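Local coordinates for protein DNA primase (Aquifex aeolicus, PDB 2AU3) that probably synthesises the short RNA primers that DNA polymerase extends during DNA replication, as a zinc-binding RNA polymerase of the DnaG primase family, at residues A[182-187]-A[218-223]; A[238-243]-A[263-268]; A[244-249]-A[289-294]. One frame throughout, in Å; residues are numbered along the deposited sequence.

Interactions 2 and 3 share the Toprim sheet, while interaction 1 belongs to the N-terminal part of the catalytic core. The centres of interactions 2 and 3 are about 9 Å apart, and their segments alternate along the chain. They meet through strand 247-249, where Ile248 N lies 2.8 Å from Asn266 O and Ile248 O lies 3.0 Å from Val268 N. Interaction 1 closes earlier in the chain and touches neither; its centre is about 28 Å from that of interaction 2 and about 30 Å from that of interaction 3. Interaction 3 runs closest to the predicted magnesium site: the nearest side-chain atoms of Tyr294 and Glu251 are about 3 Å apart, those of Tyr294 and Asp295 about 5 Å.

Interaction 1 (A[182-187]-A[218-223]); sequences RDLFLR and NSPDSR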
loop_
_atom_site.group_PDB
_atom_site.type_symbol
_atom_site.label_atom_id
_atom_site.label_comp_id
_atom_site.label_asym_id
_atom_site.label_seq_id
_atom_site.Cartn_x
_atom_site.Cartn_y
_atom_site.Cartn_z
ATOM N N ARG A 182 16.257 -0.908 -20.372
ATOM C CA ARG A 182 14.849 -1.170 -20.553
ATOM C C ARG A 182 14.141 -1.212 -19.198
ATOM O O ARG A 182 14.544 -1.919 -18.278
ATOM C CB ARG A 182 14.627 -2.474 -21.321
ATOM C CG ARG A 182 13.171 -2.719 -21.684
ATOM C CD ARG A 182 12.980 -3.894 -22.625
ATOM N NE ARG A 182 12.741 -5.130 -21.901
ATOM C CZ ARG A 182 13.567 -6.160 -21.871
ATOM N NH1 ARG A 182 14.722 -6.123 -22.521
ATOM N NH2 ARG A 182 13.235 -7.240 -21.177
ATOM N N ASP A 183 13.080 -0.433 -19.102
ATOM C CA ASP A 183 12.282 -0.338 -17.904
ATOM C C ASP A 183 11.642 -1.689 -17.665
ATOM O O ASP A 183 10.963 -2.215 -18.534
ATOM C CB ASP A 183 11.182 0.695 -18.139
ATOM C CG ASP A 183 10.355 0.984 -16.896
ATOM O OD1 ASP A 183 10.538 0.317 -15.843
ATOM O OD2 ASP A 183 9.481 1.866 -16.899
ATOM N N LEU A 184 11.844 -2.236 -16.479
ATOM C CA LEU A 184 11.196 -3.483 -16.096
ATOM C C LEU A 184 9.656 -3.415 -16.253
ATOM O O LEU A 184 9.011 -4.398 -16.633
ATOM C CB LEU A 184 11.564 -3.830 -14.650
ATOM C CG LEU A 184 10.933 -5.069 -14.001
ATOM C CD1 LEU A 184 11.412 -6.349 -14.705
ATOM C CD2 LEU A 184 11.222 -5.125 -12.490
ATOM N N PHE A 185 9.096 -2.240 -16.008
ATOM C CA PHE A 185 7.651 -2.041 -16.003
ATOM C C PHE A 185 7.086 -1.522 -17.327
ATOM O O PHE A 185 5.891 -1.196 -17.409
ATOM C CB PHE A 185 7.290 -1.095 -14.867
ATOM C CG PHE A 185 7.643 -1.639 -13.538
ATOM C CD1 PHE A 185 6.831 -2.595 -12.941
ATOM C CD2 PHE A 185 8.822 -1.273 -12.910
ATOM C CE1 PHE A 185 7.170 -3.144 -11.720
ATOM C CE2 PHE A 185 9.170 -1.821 -11.667
ATOM C CZ PHE A 185 8.345 -2.745 -11.079
ATOM N N LEU A 186 7.929 -1.467 -18.361
ATOM C CA LEU A 186 7.533 -0.927 -19.672
ATOM C C LEU A 186 6.128 -1.359 -20.100
ATOM O O LEU A 186 5.810 -2.538 -20.064
ATOM C CB LEU A 186 8.554 -1.305 -20.758
ATOM C CG LEU A 186 8.370 -0.657 -22.129
ATOM C CD1 LEU A 186 8.475 0.871 -22.022
ATOM C CD2 LEU A 186 9.438 -1.185 -23.088
ATOM N N ARG A 187 5.286 -0.377 -20.439
ATOM C CA ARG A 187 3.960 -0.633 -20.994
ATOM C C ARG A 187 2.928 -1.063 -19.955
ATOM O O ARG A 187 1.828 -1.412 -20.305
ATOM C CB ARG A 187 4.057 -1.666 -22.138
ATOM C CG ARG A 187 3.053 -1.489 -23.266
ATOM C CD ARG A 187 3.170 -0.176 -24.053
ATOM N NE ARG A 187 4.461 -0.039 -24.727
ATOM C CZ ARG A 187 5.159 1.083 -24.779
ATOM N NH1 ARG A 187 4.701 2.186 -24.201
ATOM N NH2 ARG A 187 6.327 1.107 -25.400
ATOM N N ASN A 218 6.422 -7.332 -9.757
ATOM C CA ASN A 218 6.883 -6.413 -8.719
ATOM C C ASN A 218 8.337 -6.121 -8.961
ATOM O O ASN A 218 9.021 -6.880 -9.652
ATOM C CB ASN A 218 6.838 -7.080 -7.356
ATOM C CG ASN A 218 5.463 -7.264 -6.853
ATOM O OD1 ASN A 218 4.682 -6.310 -6.795
ATOM N ND2 ASN A 218 5.137 -8.494 -6.462
ATOM N N SER A 219 8.815 -5.045 -8.354
ATOM C CA SER A 219 10.234 -4.835 -8.193
ATOM C C SER A 219 10.875 -6.113 -7.587
ATOM O O SER A 219 10.277 -6.777 -6.755
ATOM C CB SER A 219 10.456 -3.625 -7.279
ATOM O OG SER A 219 9.895 -2.466 -7.884
ATOM N N PRO A 220 12.061 -6.478 -8.029
ATOM C CA PRO A 220 12.760 -7.630 -7.430
ATOM C C PRO A 220 13.227 -7.266 -6.008
ATOM O O PRO A 220 13.392 -6.078 -5.706
ATOM C CB PRO A 220 13.952 -7.842 -8.361
ATOM C CG PRO A 220 14.148 -6.482 -9.054
ATOM C CD PRO A 220 12.814 -5.837 -9.125
ATOM N N ASP A 221 13.416 -8.242 -5.136
ATOM C CA ASP A 221 13.869 -7.893 -3.781
ATOM C C ASP A 221 15.239 -7.257 -3.833
ATOM O O ASP A 221 16.013 -7.502 -4.765
ATOM C CB ASP A 221 13.857 -9.096 -2.851
ATOM C CG ASP A 221 12.468 -9.344 -2.241
ATOM O OD1 ASP A 221 11.502 -8.613 -2.596
ATOM O OD2 ASP A 221 12.253 -10.247 -1.412
ATOM N N SER A 222 15.526 -6.418 -2.847
ATOM C CA SER A 222 16.777 -5.669 -2.820
ATOM C C SER A 222 16.924 -5.087 -1.434
ATOM O O SER A 222 16.103 -5.360 -0.550
ATOM C CB SER A 222 16.746 -4.550 -3.856
ATOM O OG SER A 222 15.724 -3.602 -3.563
ATOM N N ARG A 223 17.958 -4.279 -1.237
ATOM C CA ARG A 223 18.124 -3.581 0.028
ATOM C C ARG A 223 16.901 -2.759 0.409
ATOM O O ARG A 223 16.483 -2.780 1.558
ATOM C CB ARG A 223 19.354 -2.671 -0.003
ATOM C CG ARG A 223 19.894 -2.327 1.387
ATOM C CD ARG A 223 21.237 -1.566 1.354
ATOM N NE ARG A 223 21.136 -0.355 0.530
ATOM C CZ ARG A 223 20.662 0.812 0.960
ATOM N NH1 ARG A 223 20.266 0.955 2.221
ATOM N NH2 ARG A 223 20.600 1.847 0.135
#
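Leu184 and Phe185 meet Ser219 and Pro220 where a type I beta turn, Asp183 to Leu186, faces the loop that leaves strand 216-218. Both segments belong to the N-terminal domain of the primase catalytic core.

The contact is small and made by van der Waals packing, with no hydrogen bond between the segments. Leu184 and Pro220 approach tip to tip, with Leu184 CD2 3.8 Å from Pro220 CD. The CG of Leu184 stands opposite its own backbone N (chi1 177°), and the CB bond already points at the loop. Leu184 CD2 also comes within 4.0 Å of Asn218 O. Phe185 brings in the far end of its ring. Ser219 N lies in the ring plane at the edge, 3.6 Å from Phe185 CZ.

The polar bonds lie within the turn or lead away from the contact. Asp183 makes an Asx turn: its OD1 accepts Phe185 N at 2.9 Å and 164°, from above the carboxylate plane. Tyr116 OH holds the other oxygen, OD2. Leu186 N closes the turn on Asp183 O. Ser219 OG hydrogen-bonds to Asn172 OD1 and to Phe203 N. That same hydroxyl oxygen sits at the Phe185 ring edge, with Ser219 OG 3.6 Å from Phe185 CZ.

Interaction 2 (A[238-243]-A[263-268]); sequences KEYIKE and GIRNVV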
loop_
_atom_site.group_PDB
_atom_site.type_symbol
_atom_site.label_atom_id
_atom_site.label_comp_id
_atom_site.label_asym_id
_atom_site.label_seq_id
_atom_site.Cartn_x
_atom_site.Cartn_y
_atom_site.Cartn_z
ATOM N N LYS A 238 -3.627 3.184 7.565
ATOM C CA LYS A 238 -3.333 2.967 8.990
ATOM C C LYS A 238 -4.178 3.858 9.914
ATOM O O LYS A 238 -4.557 3.453 10.992
ATOM C CB LYS A 238 -1.822 3.104 9.286
ATOM C CG LYS A 238 -1.234 4.446 8.928
ATOM C CD LYS A 238 0.287 4.453 9.006
ATOM C CE LYS A 238 0.832 5.816 8.541
ATOM N NZ LYS A 238 2.317 5.919 8.732
ATOM N N GLU A 239 -4.497 5.066 9.465
ATOM C CA GLU A 239 -5.341 5.951 10.275
ATOM C C GLU A 239 -6.796 5.425 10.336
ATOM O O GLU A 239 -7.433 5.479 11.367
ATOM C CB GLU A 239 -5.256 7.400 9.778
ATOM C CG GLU A 239 -6.041 7.684 8.488
ATOM C CD GLU A 239 -5.690 9.040 7.882
ATOM O OE1 GLU A 239 -5.112 9.880 8.613
ATOM O OE2 GLU A 239 -5.975 9.285 6.689
ATOM N N TYR A 240 -7.285 4.856 9.245
ATOM C CA TYR A 240 -8.623 4.234 9.252
ATOM C C TYR A 240 -8.681 2.959 10.081
ATOM O O TYR A 240 -9.643 2.728 10.844
ATOM C CB TYR A 240 -9.091 3.996 7.805
ATOM C CG TYR A 240 -9.065 5.288 7.005
ATOM C CD1 TYR A 240 -10.042 6.268 7.208
ATOM C CD2 TYR A 240 -8.006 5.574 6.125
ATOM C CE1 TYR A 240 -10.009 7.477 6.497
ATOM C CE2 TYR A 240 -7.972 6.762 5.394
ATOM C CZ TYR A 240 -8.983 7.712 5.581
ATOM O OH TYR A 240 -8.942 8.899 4.911
ATOM N N ILE A 241 -7.658 2.118 9.943
ATOM C CA ILE A 241 -7.542 0.899 10.751
ATOM C C ILE A 241 -7.580 1.212 12.276
ATOM O O ILE A 241 -8.293 0.541 13.053
ATOM C CB ILE A 241 -6.243 0.157 10.386
ATOM C CG1 ILE A 241 -6.297 -0.418 8.948
ATOM C CG2 ILE A 241 -5.919 -0.873 11.412
ATOM C CD1 ILE A 241 -4.913 -0.978 8.484
ATOM N N LYS A 242 -6.814 2.222 12.693
ATOM C CA LYS A 242 -6.810 2.661 14.092
ATOM C C LYS A 242 -8.185 3.190 14.540
ATOM O O LYS A 242 -8.721 2.805 15.604
ATOM C CB LYS A 242 -5.730 3.736 14.300
ATOM C CG LYS A 242 -5.759 4.393 15.698
ATOM C CD LYS A 242 -4.529 5.278 15.929
ATOM C CE LYS A 242 -4.165 5.364 17.423
ATOM N NZ LYS A 242 -3.124 6.420 17.689
ATOM N N GLU A 243 -8.750 4.079 13.732
ATOM C CA GLU A 243 -10.033 4.671 14.031
ATOM C C GLU A 243 -11.131 3.602 14.126
ATOM O O GLU A 243 -11.968 3.656 15.033
ATOM C CB GLU A 243 -10.390 5.731 12.973
ATOM C CG GLU A 243 -11.682 6.493 13.256
ATOM C CD GLU A 243 -12.931 5.699 12.885
ATOM O OE1 GLU A 243 -12.838 4.839 11.978
ATOM O OE2 GLU A 243 -14.005 5.932 13.499
ATOM N N GLY A 263 -14.898 3.995 -0.674
ATOM C CA GLY A 263 -14.831 4.560 0.667
ATOM C C GLY A 263 -14.595 3.553 1.807
ATOM O O GLY A 263 -14.878 3.833 2.967
ATOM N N ILE A 264 -14.080 2.379 1.484
ATOM C CA ILE A 264 -13.756 1.398 2.502
ATOM C C ILE A 264 -12.237 1.445 2.607
ATOM O O ILE A 264 -11.540 0.919 1.737
ATOM C CB ILE A 264 -14.241 0.007 2.066
ATOM C CG1 ILE A 264 -15.763 -0.069 2.144
ATOM C CG2 ILE A 264 -13.709 -1.086 3.024
ATOM C CD1 ILE A 264 -16.328 -1.346 1.503
ATOM N N ARG A 265 -11.719 2.105 3.635
ATOM C CA ARG A 265 -10.333 2.569 3.559
ATOM C C ARG A 265 -9.388 1.901 4.560
ATOM O O ARG A 265 -8.177 2.148 4.536
ATOM C CB ARG A 265 -10.290 4.075 3.747
ATOM C CG ARG A 265 -11.025 4.884 2.671
ATOM C CD ARG A 265 -10.957 6.359 2.989
ATOM N NE ARG A 265 -11.625 7.207 2.008
ATOM C CZ ARG A 265 -12.727 7.878 2.257
ATOM N NH1 ARG A 265 -13.314 7.772 3.437
ATOM N NH2 ARG A 265 -13.243 8.671 1.326
ATOM N N ASN A 266 -9.944 1.054 5.435
ATOM C CA ASN A 266 -9.109 0.389 6.442
ATOM C C ASN A 266 -8.710 -0.980 5.906
ATOM O O ASN A 266 -8.998 -1.980 6.508
ATOM C CB ASN A 266 -9.863 0.268 7.787
ATOM C CG ASN A 266 -11.207 -0.475 7.647
ATOM O OD1 ASN A 266 -11.888 -0.350 6.630
ATOM N ND2 ASN A 266 -11.584 -1.224 8.675
ATOM N N VAL A 267 -8.038 -0.977 4.761
ATOM C CA VAL A 267 -7.810 -2.163 3.909
ATOM C C VAL A 267 -6.326 -2.260 3.586
ATOM O O VAL A 267 -5.696 -1.232 3.237
ATOM C CB VAL A 267 -8.553 -2.021 2.540
ATOM C CG1 VAL A 267 -8.449 -3.341 1.700
ATOM C CG2 VAL A 267 -10.024 -1.673 2.747
ATOM N N VAL A 268 -5.788 -3.499 3.626
ATOM C CA VAL A 268 -4.409 -3.805 3.236
ATOM C C VAL A 268 -4.412 -5.033 2.351
ATOM O O VAL A 268 -5.397 -5.753 2.293
ATOM C CB VAL A 268 -3.496 -4.132 4.466
ATOM C CG1 VAL A 268 -3.130 -2.830 5.217
ATOM C CG2 VAL A 268 -4.195 -5.085 5.418
#
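Tyr240 lays one face of its ring against the aliphatic part of Arg265. Arg265 CB makes a CH-pi contact, 3.8 Å from the centroid of the Tyr240 ring and 18° off its normal. Further along the same side chain, Arg265 CD reaches the phenol end of the ring and lies 3.5 Å from Tyr240 CZ. The arginine is extended from CG to NE, which carries it along the ring from CG to CZ. Its guanidinium plane is turned 30° from the ring plane, and Tyr240 OH approaches it obliquely.

Next to this pair, Asn266 fits against the helix backbone. Asn266 CB is 3.6 Å from Ile241 N and also packs on the CB of Tyr240. Ile241 CG1 crosses Asn266 at 3.8 Å from its CB. The CD1 of Ile241 reaches on to Val268 CG1 at 4.2 Å. No hydrogen bond joins the two segments.

Several features position these groups. On the opposite face of the Tyr240 ring lies Glu239 CG, from the same helix. Asn266 is the centre of an inverse gamma turn, closed by a weak bond from Val267 N to Arg265 O. Its side-chain ND2 donates to Phe246 O. Gly263, with positive phi, ends helix 253-261 in a Schellman motif, and its CA lies over the guanidinium centre of Arg265.

Strand 247-249, helix 253-261 and the parallel neighbouring strand 267-270 form a beta-alpha-beta unit of the Toprim fold. Helix 234-244 packs on the segment entering strand 267-270. Ile241 also touches Ala247 of strand 247-249, and Val267 points away from helix 234-244 and packs on Leu256 and Leu259 of helix 253-261.

Interaction 3 (A[244-249]-A[289-294]); sequences EGFAIL and KVYILY
Ala247 and Leu249 bond to Lys289, Tyr291 and Leu293 as neighbouring parallel strands inside the Toprim sheet. Four backbone hydrogen bonds join them. Ala247 N donates to Lys289 O at 3.0 Å, and Tyr291 N to Ala247 O at 2.9 Å. Leu249 N then meets Tyr291 O at 2.7 Å, and Leu293 N meets Leu249 O at 2.8 Å. The axes of the short strand segments lie at 30° to each other.

On the face of Ile248 and Tyr291, the Phe246 ring packs obliquely on the Tyr291 ring. Their planes are 56° apart and Phe246 CD1 is 3.3 Å from Tyr291 CD1. Phe246 CG sits between its backbone N and carbonyl carbon (chi1 69°), which swings the ring over to Tyr291. With an alanine here in place of Phe246 the ring is gone, and the Tyr291 ring is likely to have a gap on that side and more freedom to turn. Tyr291 also stacks with Tyr319 of strand 317-321.

On the other face, Leu249 CB meets Val290 CG1 at 3.9 Å, while Leu283 of helix 277-284 covers Ala247 and Val290. Tyr294 closes the end of the contact near Glu251, a predicted magnesium ligand. Ile292 CG2 lies over one face of the Tyr294 ring, and Leu249 CD2 is 3.3 Å from Tyr294 OH.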
loop_
_atom_site.group_PDB
_atom_site.type_symbol
_atom_site.label_atom_id
_atom_site.label_comp_id
_atom_site.label_asym_id
_atom_site.label_seq_id
_atom_site.Cartn_x
_atom_site.Cartn_y
_atom_site.Cartn_z
ATOM N N GLU A 244 -11.162 2.673 13.166
ATOM C CA GLU A 244 -12.251 1.671 13.110
ATOM C C GLU A 244 -12.056 0.454 14.028
ATOM O O GLU A 244 -13.025 -0.198 14.419
ATOM C CB GLU A 244 -12.541 1.242 11.667
ATOM C CG GLU A 244 -13.016 2.416 10.807
ATOM C CD GLU A 244 -13.285 2.046 9.361
ATOM O OE1 GLU A 244 -12.520 2.511 8.466
ATOM O OE2 GLU A 244 -14.280 1.323 9.113
ATOM N N GLY A 245 -10.824 0.198 14.427
ATOM C CA GLY A 245 -10.554 -0.894 15.348
ATOM C C GLY A 245 -10.412 -2.235 14.653
ATOM O O GLY A 245 -10.334 -3.272 15.317
ATOM N N PHE A 246 -10.348 -2.226 13.323
ATOM C CA PHE A 246 -10.047 -3.452 12.581
ATOM C C PHE A 246 -9.477 -3.120 11.207
ATOM O O PHE A 246 -9.566 -1.967 10.748
ATOM C CB PHE A 246 -11.291 -4.358 12.469
ATOM C CG PHE A 246 -12.390 -3.800 11.573
ATOM C CD1 PHE A 246 -12.522 -4.244 10.251
ATOM C CD2 PHE A 246 -13.305 -2.853 12.058
ATOM C CE1 PHE A 246 -13.522 -3.749 9.422
ATOM C CE2 PHE A 246 -14.329 -2.343 11.226
ATOM C CZ PHE A 246 -14.431 -2.792 9.900
ATOM N N ALA A 247 -8.910 -4.127 10.555
ATOM C CA ALA A 247 -8.422 -3.987 9.205
ATOM C C ALA A 247 -9.171 -4.994 8.347
ATOM O O ALA A 247 -9.604 -6.027 8.850
ATOM C CB ALA A 247 -6.910 -4.269 9.147
ATOM N N ILE A 248 -9.277 -4.710 7.049
ATOM C CA ILE A 248 -9.796 -5.685 6.099
ATOM C C ILE A 248 -8.602 -6.132 5.243
ATOM O O ILE A 248 -7.876 -5.298 4.768
ATOM C CB ILE A 248 -10.913 -5.057 5.211
ATOM C CG1 ILE A 248 -12.120 -4.640 6.070
ATOM C CG2 ILE A 248 -11.314 -6.064 4.051
ATOM C CD1 ILE A 248 -13.043 -3.518 5.436
ATOM N N LEU A 249 -8.362 -7.452 5.143
ATOM C CA LEU A 249 -7.319 -7.988 4.292
ATOM C C LEU A 249 -7.917 -8.534 3.016
ATOM O O LEU A 249 -8.792 -9.401 3.040
ATOM C CB LEU A 249 -6.494 -9.077 5.048
ATOM C CG LEU A 249 -5.391 -9.836 4.285
ATOM C CD1 LEU A 249 -4.146 -8.967 4.034
ATOM C CD2 LEU A 249 -5.027 -11.165 5.038
ATOM N N LYS A 289 -7.710 -7.058 15.158
ATOM C CA LYS A 289 -8.882 -7.645 14.493
ATOM C C LYS A 289 -8.741 -7.496 12.972
ATOM O O LYS A 289 -8.554 -6.393 12.456
ATOM C CB LYS A 289 -10.182 -6.949 14.913
ATOM C CG LYS A 289 -10.750 -7.330 16.247
ATOM C CD LYS A 289 -12.187 -6.761 16.369
ATOM C CE LYS A 289 -12.582 -6.524 17.839
ATOM N NZ LYS A 289 -14.085 -6.563 18.051
ATOM N N VAL A 290 -8.837 -8.606 12.273
ATOM C CA VAL A 290 -8.712 -8.604 10.840
ATOM C C VAL A 290 -9.831 -9.397 10.225
ATOM O O VAL A 290 -9.998 -10.586 10.485
ATOM C CB VAL A 290 -7.350 -9.141 10.372
ATOM C CG1 VAL A 290 -7.355 -9.415 8.861
ATOM C CG2 VAL A 290 -6.231 -8.129 10.740
ATOM N N TYR A 291 -10.551 -8.728 9.335
ATOM C CA TYR A 291 -11.496 -9.375 8.453
ATOM C C TYR A 291 -10.806 -9.776 7.153
ATOM O O TYR A 291 -10.100 -8.981 6.547
ATOM C CB TYR A 291 -12.632 -8.387 8.162
ATOM C CG TYR A 291 -13.497 -8.163 9.363
ATOM C CD1 TYR A 291 -13.017 -7.502 10.486
ATOM C CD2 TYR A 291 -14.807 -8.643 9.387
ATOM C CE1 TYR A 291 -13.840 -7.303 11.608
ATOM C CE2 TYR A 291 -15.614 -8.447 10.459
ATOM C CZ TYR A 291 -15.134 -7.797 11.575
ATOM O OH TYR A 291 -15.970 -7.668 12.664
ATOM N N ILE A 292 -10.967 -11.020 6.744
ATOM C CA ILE A 292 -10.278 -11.481 5.545
ATOM C C ILE A 292 -11.344 -11.625 4.470
ATOM O O ILE A 292 -12.404 -12.223 4.703
ATOM C CB ILE A 292 -9.563 -12.831 5.752
ATOM C CG1 ILE A 292 -8.777 -12.866 7.042
ATOM C CG2 ILE A 292 -8.642 -13.176 4.547
ATOM C CD1 ILE A 292 -8.354 -14.274 7.395
ATOM N N LEU A 293 -11.061 -11.050 3.308
ATOM C CA LEU A 293 -12.034 -10.980 2.243
ATOM C C LEU A 293 -11.390 -11.359 0.956
ATOM O O LEU A 293 -10.884 -10.494 0.223
ATOM C CB LEU A 293 -12.593 -9.551 2.155
ATOM C CG LEU A 293 -13.627 -9.239 1.065
ATOM C CD1 LEU A 293 -14.990 -9.861 1.346
ATOM C CD2 LEU A 293 -13.759 -7.759 0.943
ATOM N N TYR A 294 -11.364 -12.658 0.676
ATOM C CA TYR A 294 -10.724 -13.158 -0.514
ATOM C C TYR A 294 -11.837 -13.563 -1.495
ATOM O O TYR A 294 -13.021 -13.472 -1.163
ATOM C CB TYR A 294 -9.812 -14.338 -0.160
ATOM C CG TYR A 294 -8.474 -13.968 0.521
ATOM C CD1 TYR A 294 -8.174 -12.648 0.895
ATOM C CD2 TYR A 294 -7.529 -14.957 0.791
ATOM C CE1 TYR A 294 -6.961 -12.339 1.505
ATOM C CE2 TYR A 294 -6.313 -14.655 1.384
ATOM C CZ TYR A 294 -6.046 -13.349 1.755
ATOM O OH TYR A 294 -4.845 -13.082 2.345
#